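Local atomic coordinates of thymocyte nuclear protein 1 (Leishmania major, PDB entry 2AR1), a protein that is of unknown function but carries an EVE domain of the PUA clan and may recognise modified bases in nucleic acids. Residues 23-28 against 141-146; 47-52 against 147-152. One frame throughout, in Å; residues are numbered along the deposited sequence.

In the fold
From the N terminus the chain lays down strand 21-26, which supplies 23-28, and then reaches 47-52, the entry to helix 50-58. The central strands of the mixed sheet follow before the chain returns through the short helix 142-145 and continues through a short loop into strand 151-154. Contact 1 closes a loop of 112 residues and contact 2 one of 94; because the segments alternate along the chain, the two closures cross. Strands 21-26 and 151-154 are antiparallel neighbours, joined by backbone hydrogen bonds of L23 with Q152 and K25 with S150. Contact 1 packs helix 142-145 against these strands, and contact 2 brings the start of helix 50-58 to them, all within the EVE domain.

Contact 1. Residues 23-28 against 141-146; sequences LLKSEP and MALFTQ
L23 meets L143 methyl to methyl, CD1 of the strand residue lying 4.1 Å from CD2 of the helix residue. The two leucine chains cross at about a right angle. The CB of L23 already points toward 141-146, and chi1 of 179° sets CG anti to the backbone N, leaving CD1 at the interface. L143 has a similar first torsion (chi1 -172°), and its branched end reaches back to the strand although its CB does not point there. M141 adds an unbranched, flexible chain: its terminal CE lies 4.2 Å from L23 CD1, so that methyl of L23 has a neighbour on both M141 and L143.

K25 serves two purposes. Its aliphatic part runs obliquely past L143, with CE 4.1 Å from L143 CD1, while a bend at chi3 helps carry the ammonium group to a polar site. There NZ donates to a water at 2.6 Å, and that water donates in turn to the carbonyl oxygens of L143 and Q146. A lysine suits this boundary because its methylenes can pack while its charge is met by oxygens; NZ also bonds directly to R147 O. Y68 of strand 64-69 and Q152 of strand 151-154 touch both K25 and L143, and helix 129-132 packs on L143 through L129 and L132, so L143 touches both that helix and the sheet strands.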
ATOM      1  N   LEU A  23      -3.098   1.781  -3.621  1.00 18.13           N
ATOM      2  CA  LEU A  23      -2.034   0.814  -3.719  1.00 15.91           C
ATOM      3  C   LEU A  23      -0.926   1.193  -2.724  1.00 17.08           C
ATOM      4  O   LEU A  23      -0.421   2.351  -2.741  1.00 18.40           O
ATOM      5  CB  LEU A  23      -1.523   0.778  -5.177  1.00 16.79           C
ATOM      6  CG  LEU A  23      -0.396  -0.145  -5.560  1.00 17.80           C
ATOM      7  CD1 LEU A  23      -0.411  -0.571  -7.022  1.00 21.87           C
ATOM      8  CD2 LEU A  23       1.008   0.340  -5.188  1.00 20.22           C
ATOM      9  N   LEU A  24      -0.436   0.214  -1.996  1.00 17.83           N
ATOM     10  CA  LEU A  24       0.619   0.415  -1.029  1.00 19.29           C
ATOM     11  C   LEU A  24       1.788  -0.467  -1.447  1.00 17.12           C
ATOM     12  O   LEU A  24       1.638  -1.700  -1.600  1.00 16.69           O
ATOM     13  CB  LEU A  24       0.114   0.056   0.379  1.00 21.54           C
ATOM     14  CG  LEU A  24      -0.620   1.211   1.069  1.00 23.11           C
ATOM     15  CD1 LEU A  24      -1.695   1.780   0.180  1.00 27.01           C
ATOM     16  CD2 LEU A  24      -1.227   0.707   2.373  1.00 24.44           C
ATOM     17  N   LYS A  25       2.962   0.113  -1.586  1.00 18.83           N
ATOM     18  CA  LYS A  25       4.176  -0.615  -1.956  1.00 17.65           C
ATOM     19  C   LYS A  25       4.907  -1.080  -0.695  1.00 19.25           C
ATOM     20  O   LYS A  25       4.969  -0.341   0.308  1.00 19.34           O
ATOM     21  CB  LYS A  25       5.109   0.302  -2.756  1.00 20.06           C
ATOM     22  CG  LYS A  25       4.604   0.640  -4.102  1.00 20.91           C
ATOM     23  CD  LYS A  25       5.718   1.247  -4.883  1.00 25.20           C
ATOM     24  CE  LYS A  25       5.266   2.280  -5.812  1.00 31.02           C
ATOM     25  NZ  LYS A  25       6.540   2.654  -6.582  1.00 26.46           N
ATOM     26  N   SER A  26       5.451  -2.309  -0.743  1.00 20.84           N
ATOM     27  CA  SER A  26       6.235  -2.837   0.370  1.00 18.03           C
ATOM     28  C   SER A  26       7.292  -3.715  -0.210  1.00 18.28           C
ATOM     29  O   SER A  26       6.994  -4.447  -1.150  1.00 20.74           O
ATOM     30  CB  SER A  26       5.362  -3.587   1.389  1.00 20.80           C
ATOM     31  OG  SER A  26       6.106  -3.815   2.565  1.00 21.77           O
ATOM     32  N   GLU A  27       8.509  -3.678   0.323  1.00 18.02           N
ATOM     33  CA  GLU A  27       9.549  -4.584  -0.209  1.00 17.76           C
ATOM     34  C   GLU A  27       9.398  -5.923   0.523  1.00 16.77           C
ATOM     35  O   GLU A  27       9.497  -5.964   1.764  1.00 19.12           O
ATOM     36  CB  GLU A  27      10.916  -4.021  -0.031  1.00 16.93           C
ATOM     37  CG  GLU A  27      11.081  -2.658  -0.844  1.00 19.91           C
ATOM     38  CD  GLU A  27      12.455  -2.014  -0.717  1.00 24.82           C
ATOM     39  OE1 GLU A  27      13.342  -2.549  -0.023  1.00 23.49           O
ATOM     40  OE2 GLU A  27      12.636  -0.941  -1.341  1.00 32.61           O
ATOM     41  N   PRO A  28       9.122  -7.006  -0.221  1.00 18.86           N
ATOM     42  CA  PRO A  28       8.767  -8.227   0.530  1.00 18.10           C
ATOM     43  C   PRO A  28       9.815  -8.893   1.414  1.00 19.86           C
ATOM     44  O   PRO A  28       9.472  -9.718   2.233  1.00 19.68           O
ATOM     45  CB  PRO A  28       8.389  -9.246  -0.562  1.00 20.24           C
ATOM     46  CG  PRO A  28       8.954  -8.744  -1.783  1.00 17.99           C
ATOM     47  CD  PRO A  28       9.059  -7.239  -1.668  1.00 16.47           C
ATOM     48  N   MET A 141      -2.694   4.379 -14.409  1.00 14.09           N
ATOM     49  CA  MET A 141      -2.269   4.191 -13.001  1.00 15.28           C
ATOM     50  C   MET A 141      -1.040   5.072 -12.675  1.00 13.63           C
ATOM     51  O   MET A 141      -0.076   5.241 -13.414  1.00 17.66           O
ATOM     52  CB  MET A 141      -1.945   2.694 -12.613  1.00 15.83           C
ATOM     53  CG  MET A 141      -3.019   1.681 -12.829  1.00 17.72           C
ATOM     54  SD  MET A 141      -2.425   0.048 -12.248  1.00 21.22           S
ATOM     55  CE  MET A 141      -2.695   0.222 -10.495  1.00 21.87           C
ATOM     56  N   ALA A 142      -1.161   5.617 -11.462  1.00 19.57           N
ATOM     57  CA  ALA A 142      -0.093   6.340 -10.811  1.00 16.50           C
ATOM     58  C   ALA A 142       1.130   5.521 -10.663  1.00 17.03           C
ATOM     59  O   ALA A 142       2.225   6.055 -10.612  1.00 17.31           O
ATOM     60  CB  ALA A 142      -0.585   6.724  -9.402  1.00 18.37           C
ATOM     61  N   LEU A 143       0.920   4.220 -10.508  1.00 20.92           N
ATOM     62  CA  LEU A 143       2.019   3.280 -10.438  1.00 21.41           C
ATOM     63  C   LEU A 143       3.067   3.509 -11.506  1.00 21.48           C
ATOM     64  O   LEU A 143       4.253   3.448 -11.260  1.00 21.29           O
ATOM     65  CB  LEU A 143       1.454   1.851 -10.539  1.00 21.05           C
ATOM     66  CG  LEU A 143       2.439   0.727 -10.293  1.00 22.12           C
ATOM     67  CD1 LEU A 143       3.032   0.815  -8.911  1.00 21.52           C
ATOM     68  CD2 LEU A 143       1.709  -0.551 -10.524  1.00 21.85           C
ATOM     69  N   PHE A 144       2.625   3.872 -12.690  1.00 22.27           N
ATOM     70  CA  PHE A 144       3.510   3.975 -13.827  1.00 23.55           C
ATOM     71  C   PHE A 144       4.178   5.353 -13.885  1.00 27.23           C
ATOM     72  O   PHE A 144       5.333   5.440 -14.272  1.00 29.12           O
ATOM     73  CB  PHE A 144       2.726   3.643 -15.089  1.00 22.70           C
ATOM     74  CG  PHE A 144       2.088   2.289 -15.038  1.00 18.06           C
ATOM     75  CD1 PHE A 144       2.749   1.218 -14.455  1.00 15.57           C
ATOM     76  CD2 PHE A 144       0.795   2.085 -15.507  1.00 18.43           C
ATOM     77  CE1 PHE A 144       2.140   0.010 -14.384  1.00 19.28           C
ATOM     78  CE2 PHE A 144       0.211   0.889 -15.447  1.00 20.19           C
ATOM     79  CZ  PHE A 144       0.865  -0.142 -14.853  1.00 21.75           C
ATOM     80  N   THR A 145       3.439   6.389 -13.466  1.00 28.96           N
ATOM     81  CA  THR A 145       3.873   7.815 -13.450  1.00 31.79           C
ATOM     82  C   THR A 145       4.920   8.102 -12.358  1.00 32.21           C
ATOM     83  O   THR A 145       6.004   8.609 -12.618  1.00 32.53           O
ATOM     84  CB  THR A 145       2.644   8.719 -13.057  1.00 30.76           C
ATOM     85  OG1 THR A 145       1.481   8.390 -13.828  1.00 35.70           O
ATOM     86  CG2 THR A 145       2.929  10.200 -13.210  1.00 35.53           C
ATOM     87  N   GLN A 146       4.552   7.783 -11.130  1.00 31.80           N
ATOM     88  CA  GLN A 146       5.095   8.385  -9.917  1.00 33.25           C
ATOM     89  C   GLN A 146       5.889   7.377  -9.091  1.00 32.92           C
ATOM     90  O   GLN A 146       5.323   6.609  -8.339  1.00 29.56           O
ATOM     91  CB  GLN A 146       3.938   8.888  -9.032  1.00 34.55           C
ATOM     92  CG  GLN A 146       2.772   9.512  -9.775  1.00 37.56           C
ATOM     93  CD  GLN A 146       2.391  10.848  -9.204  1.00 43.33           C
ATOM     94  OE1 GLN A 146       3.228  11.749  -9.131  1.00 47.41           O
ATOM     95  NE2 GLN A 146       1.124  10.999  -8.806  1.00 45.81           N
TER
HETATM   96  O   HOH W   1       5.209   3.956  -8.401  1.00 33.00           O

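Contact 2. Residues 47-52 against 147-152; sequences VRNYAA and RRLSVQ. Unlike the reference sequence in segment 147-152: R147 (reference Ser).
A51 and A52, in the first turn of helix 50-58, pack on L149 just ahead of edge strand 151-154 of the EVE domain, a member of the PUA clan. L149 CD1 lies 3.6 Å from A51 CB, and also touches A52 N. Alanine's short side chain lets the helix come close here: A52 CB meets V151 CB at 3.9 Å and S150 OG at 3.6 Å. V47 extends the patch, with CG1 against S150 OG and CG2 4.1 Å from V151 CG2, the two valines crossing at about a right angle. No hydrogen bond spans the segments.

Farther out, R148 is bent at chi2 and chi3, which folds its guanidinium so that one face lies against the N49 amide, the two planes 90° apart. N49 OD1 stands above the centre of that face. N49 ND2 and R148 NH1 are 3.3 Å apart, but both are donors and form no bond.

Several bonds position these groups. N55 ND2 donates to V151 O. R48 NH1 donates to V47 O at 2.8 Å and also forms a salt bridge with D90, holding the backbone beside V47. Q152 NE2 donates to L149 O at 2.8 Å, bracing the turn into the strand. Asparagine suits the N-cap because its short amide can reach back to an N-H of the helix's first turn: with CG anti to the backbone N (chi1 174°), N49 OD1 accepts from A52 N at 3.0 Å, with the donor tilted 20° from the carbonyl plane.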
ATOM      1  N   VAL A  47       6.697   5.077   5.898  1.00 17.40           N
ATOM      2  CA  VAL A  47       6.510   5.909   4.716  1.00 17.40           C
ATOM      3  C   VAL A  47       7.140   7.270   4.975  1.00 18.36           C
ATOM      4  O   VAL A  47       6.797   7.916   5.935  1.00 17.47           O
ATOM      5  CB  VAL A  47       5.044   6.023   4.300  1.00 17.12           C
ATOM      6  CG1 VAL A  47       4.864   7.059   3.177  1.00 19.15           C
ATOM      7  CG2 VAL A  47       4.506   4.648   3.853  1.00 18.01           C
ATOM      8  N   ARG A  48       8.106   7.644   4.157  1.00 17.33           N
ATOM      9  CA  ARG A  48       8.888   8.880   4.350  1.00 17.68           C
ATOM     10  C   ARG A  48       8.901   9.771   3.121  1.00 17.82           C
ATOM     11  O   ARG A  48       9.847  10.505   2.880  1.00 17.34           O
ATOM     12  CB  ARG A  48      10.317   8.584   4.798  1.00 18.96           C
ATOM     13  CG  ARG A  48      10.342   7.762   6.083  1.00 18.56           C
ATOM     14  CD  ARG A  48      10.030   8.641   7.268  1.00 16.00           C
ATOM     15  NE  ARG A  48      10.064   7.943   8.543  1.00 18.20           N
ATOM     16  CZ  ARG A  48       8.987   7.413   9.123  1.00 11.35           C
ATOM     17  NH1 ARG A  48       7.843   7.378   8.477  1.00 14.52           N
ATOM     18  NH2 ARG A  48       9.092   6.748  10.265  1.00 13.76           N
ATOM     19  N   ASN A  49       7.835   9.678   2.362  1.00 18.61           N
ATOM     20  CA  ASN A  49       7.562  10.555   1.228  1.00 16.30           C
ATOM     21  C   ASN A  49       6.325  11.310   1.621  1.00 15.33           C
ATOM     22  O   ASN A  49       5.320  10.756   2.009  1.00 13.49           O
ATOM     23  CB  ASN A  49       7.325   9.727  -0.026  1.00 18.98           C
ATOM     24  CG  ASN A  49       6.905  10.527  -1.219  1.00 14.73           C
ATOM     25  OD1 ASN A  49       5.727  10.587  -1.516  1.00 20.71           O
ATOM     26  ND2 ASN A  49       7.850  11.048  -1.950  1.00 20.93           N
ATOM     27  N   TYR A  50       6.385  12.644   1.489  1.00 15.31           N
ATOM     28  CA  TYR A  50       5.295  13.439   2.010  1.00 14.19           C
ATOM     29  C   TYR A  50       3.953  13.327   1.220  1.00 14.12           C
ATOM     30  O   TYR A  50       2.850  13.406   1.771  1.00 12.90           O
ATOM     31  CB  TYR A  50       5.728  14.932   1.980  1.00 12.35           C
ATOM     32  CG  TYR A  50       6.934  15.267   2.841  1.00 13.30           C
ATOM     33  CD1 TYR A  50       6.863  15.217   4.214  1.00 14.10           C
ATOM     34  CD2 TYR A  50       8.183  15.685   2.239  1.00 21.72           C
ATOM     35  CE1 TYR A  50       7.948  15.519   5.002  1.00 14.18           C
ATOM     36  CE2 TYR A  50       9.302  15.967   3.030  1.00 17.38           C
ATOM     37  CZ  TYR A  50       9.170  15.893   4.422  1.00 20.16           C
ATOM     38  OH  TYR A  50      10.260  16.190   5.210  1.00 24.14           O
ATOM     39  N   ALA A  51       4.050  13.212  -0.088  1.00 19.31           N
ATOM     40  CA  ALA A  51       2.883  12.941  -0.936  1.00 19.02           C
ATOM     41  C   ALA A  51       2.241  11.650  -0.514  1.00 16.76           C
ATOM     42  O   ALA A  51       1.016  11.608  -0.339  1.00 16.30           O
ATOM     43  CB  ALA A  51       3.281  12.871  -2.418  1.00 19.94           C
ATOM     44  N   ALA A  52       3.039  10.597  -0.286  1.00 16.11           N
ATOM     45  CA  ALA A  52       2.477   9.322   0.186  1.00 15.59           C
ATOM     46  C   ALA A  52       1.816   9.442   1.564  1.00 15.29           C
ATOM     47  O   ALA A  52       0.754   8.833   1.867  1.00 16.72           O
ATOM     48  CB  ALA A  52       3.555   8.334   0.227  1.00 14.26           C
ATOM     49  N   ARG A 147       7.215   7.434  -9.177  1.00 33.17           N
ATOM     50  CA  ARG A 147       8.018   6.347  -8.621  1.00 33.05           C
ATOM     51  C   ARG A 147       8.234   6.393  -7.108  1.00 31.84           C
ATOM     52  O   ARG A 147       8.141   5.351  -6.453  1.00 34.70           O
ATOM     53  CB  ARG A 147       9.302   6.182  -9.436  1.00 35.16           C
ATOM     54  CG  ARG A 147       8.936   5.791 -10.879  1.00 38.74           C
ATOM     55  CD  ARG A 147       9.052   6.905 -11.914  1.00 44.31           C
ATOM     56  NE  ARG A 147       9.231   6.257 -13.222  1.00 47.91           N
ATOM     57  CZ  ARG A 147      10.371   6.190 -13.915  1.00 51.78           C
ATOM     58  NH1 ARG A 147      11.486   6.796 -13.501  1.00 53.21           N
ATOM     59  NH2 ARG A 147      10.393   5.534 -15.069  1.00 52.42           N
ATOM     60  N   ARG A 148       8.366   7.580  -6.529  1.00 29.01           N
ATOM     61  CA  ARG A 148       8.630   7.687  -5.074  1.00 27.20           C
ATOM     62  C   ARG A 148       7.336   7.555  -4.236  1.00 24.08           C
ATOM     63  O   ARG A 148       7.342   7.478  -2.976  1.00 23.70           O
ATOM     64  CB  ARG A 148       9.489   8.925  -4.685  1.00 28.10           C
ATOM     65  CG  ARG A 148       9.635  10.110  -5.691  1.00 34.17           C
ATOM     66  CD  ARG A 148       8.872  11.391  -5.254  1.00 37.51           C
ATOM     67  NE  ARG A 148       7.427  11.284  -5.497  1.00 39.86           N
ATOM     68  CZ  ARG A 148       6.494  12.133  -5.050  1.00 37.39           C
ATOM     69  NH1 ARG A 148       6.808  13.195  -4.291  1.00 26.95           N
ATOM     70  NH2 ARG A 148       5.223  11.892  -5.374  1.00 38.32           N
ATOM     71  N   LEU A 149       6.234   7.440  -4.957  1.00 20.08           N
ATOM     72  CA  LEU A 149       4.940   7.515  -4.338  1.00 18.86           C
ATOM     73  C   LEU A 149       4.599   6.135  -3.877  1.00 19.79           C
ATOM     74  O   LEU A 149       4.110   5.325  -4.665  1.00 23.08           O
ATOM     75  CB  LEU A 149       3.917   8.039  -5.346  1.00 16.56           C
ATOM     76  CG  LEU A 149       2.564   8.388  -4.739  1.00 20.42           C
ATOM     77  CD1 LEU A 149       2.677   9.538  -3.688  1.00 16.33           C
ATOM     78  CD2 LEU A 149       1.621   8.752  -5.865  1.00 20.98           C
ATOM     79  N   SER A 150       4.808   5.870  -2.595  1.00 20.34           N
ATOM     80  CA  SER A 150       4.624   4.492  -2.054  1.00 18.26           C
ATOM     81  C   SER A 150       3.220   4.221  -1.586  1.00 17.20           C
ATOM     82  O   SER A 150       2.884   3.078  -1.237  1.00 15.22           O
ATOM     83  CB  SER A 150       5.540   4.243  -0.879  1.00 19.36           C
ATOM     84  OG  SER A 150       5.476   5.278   0.035  1.00 19.16           O
ATOM     85  N   VAL A 151       2.396   5.258  -1.559  1.00 14.52           N
ATOM     86  CA  VAL A 151       0.975   5.143  -1.233  1.00 13.82           C
ATOM     87  C   VAL A 151       0.220   5.899  -2.336  1.00 13.80           C
ATOM     88  O   VAL A 151       0.371   7.128  -2.427  1.00 14.18           O
ATOM     89  CB  VAL A 151       0.635   5.685   0.145  1.00 15.95           C
ATOM     90  CG1 VAL A 151      -0.843   5.594   0.365  1.00 15.76           C
ATOM     91  CG2 VAL A 151       1.327   4.951   1.267  1.00 16.03           C
ATOM     92  N   GLN A 152      -0.517   5.211  -3.193  1.00 13.87           N
ATOM     93  CA  GLN A 152      -1.101   5.753  -4.413  1.00 13.49           C
ATOM     94  C   GLN A 152      -2.612   5.571  -4.506  1.00 17.73           C
ATOM     95  O   GLN A 152      -3.137   4.501  -4.134  1.00 15.00           O
ATOM     96  CB  GLN A 152      -0.439   5.122  -5.650  1.00 14.96           C
ATOM     97  CG  GLN A 152       1.047   4.874  -5.528  1.00 17.88           C
ATOM     98  CD  GLN A 152       1.562   4.080  -6.687  1.00 18.37           C
ATOM     99  OE1 GLN A 152       0.763   3.444  -7.420  1.00 22.18           O
ATOM    100  NE2 GLN A 152       2.893   4.063  -6.853  1.00 21.30           N
TER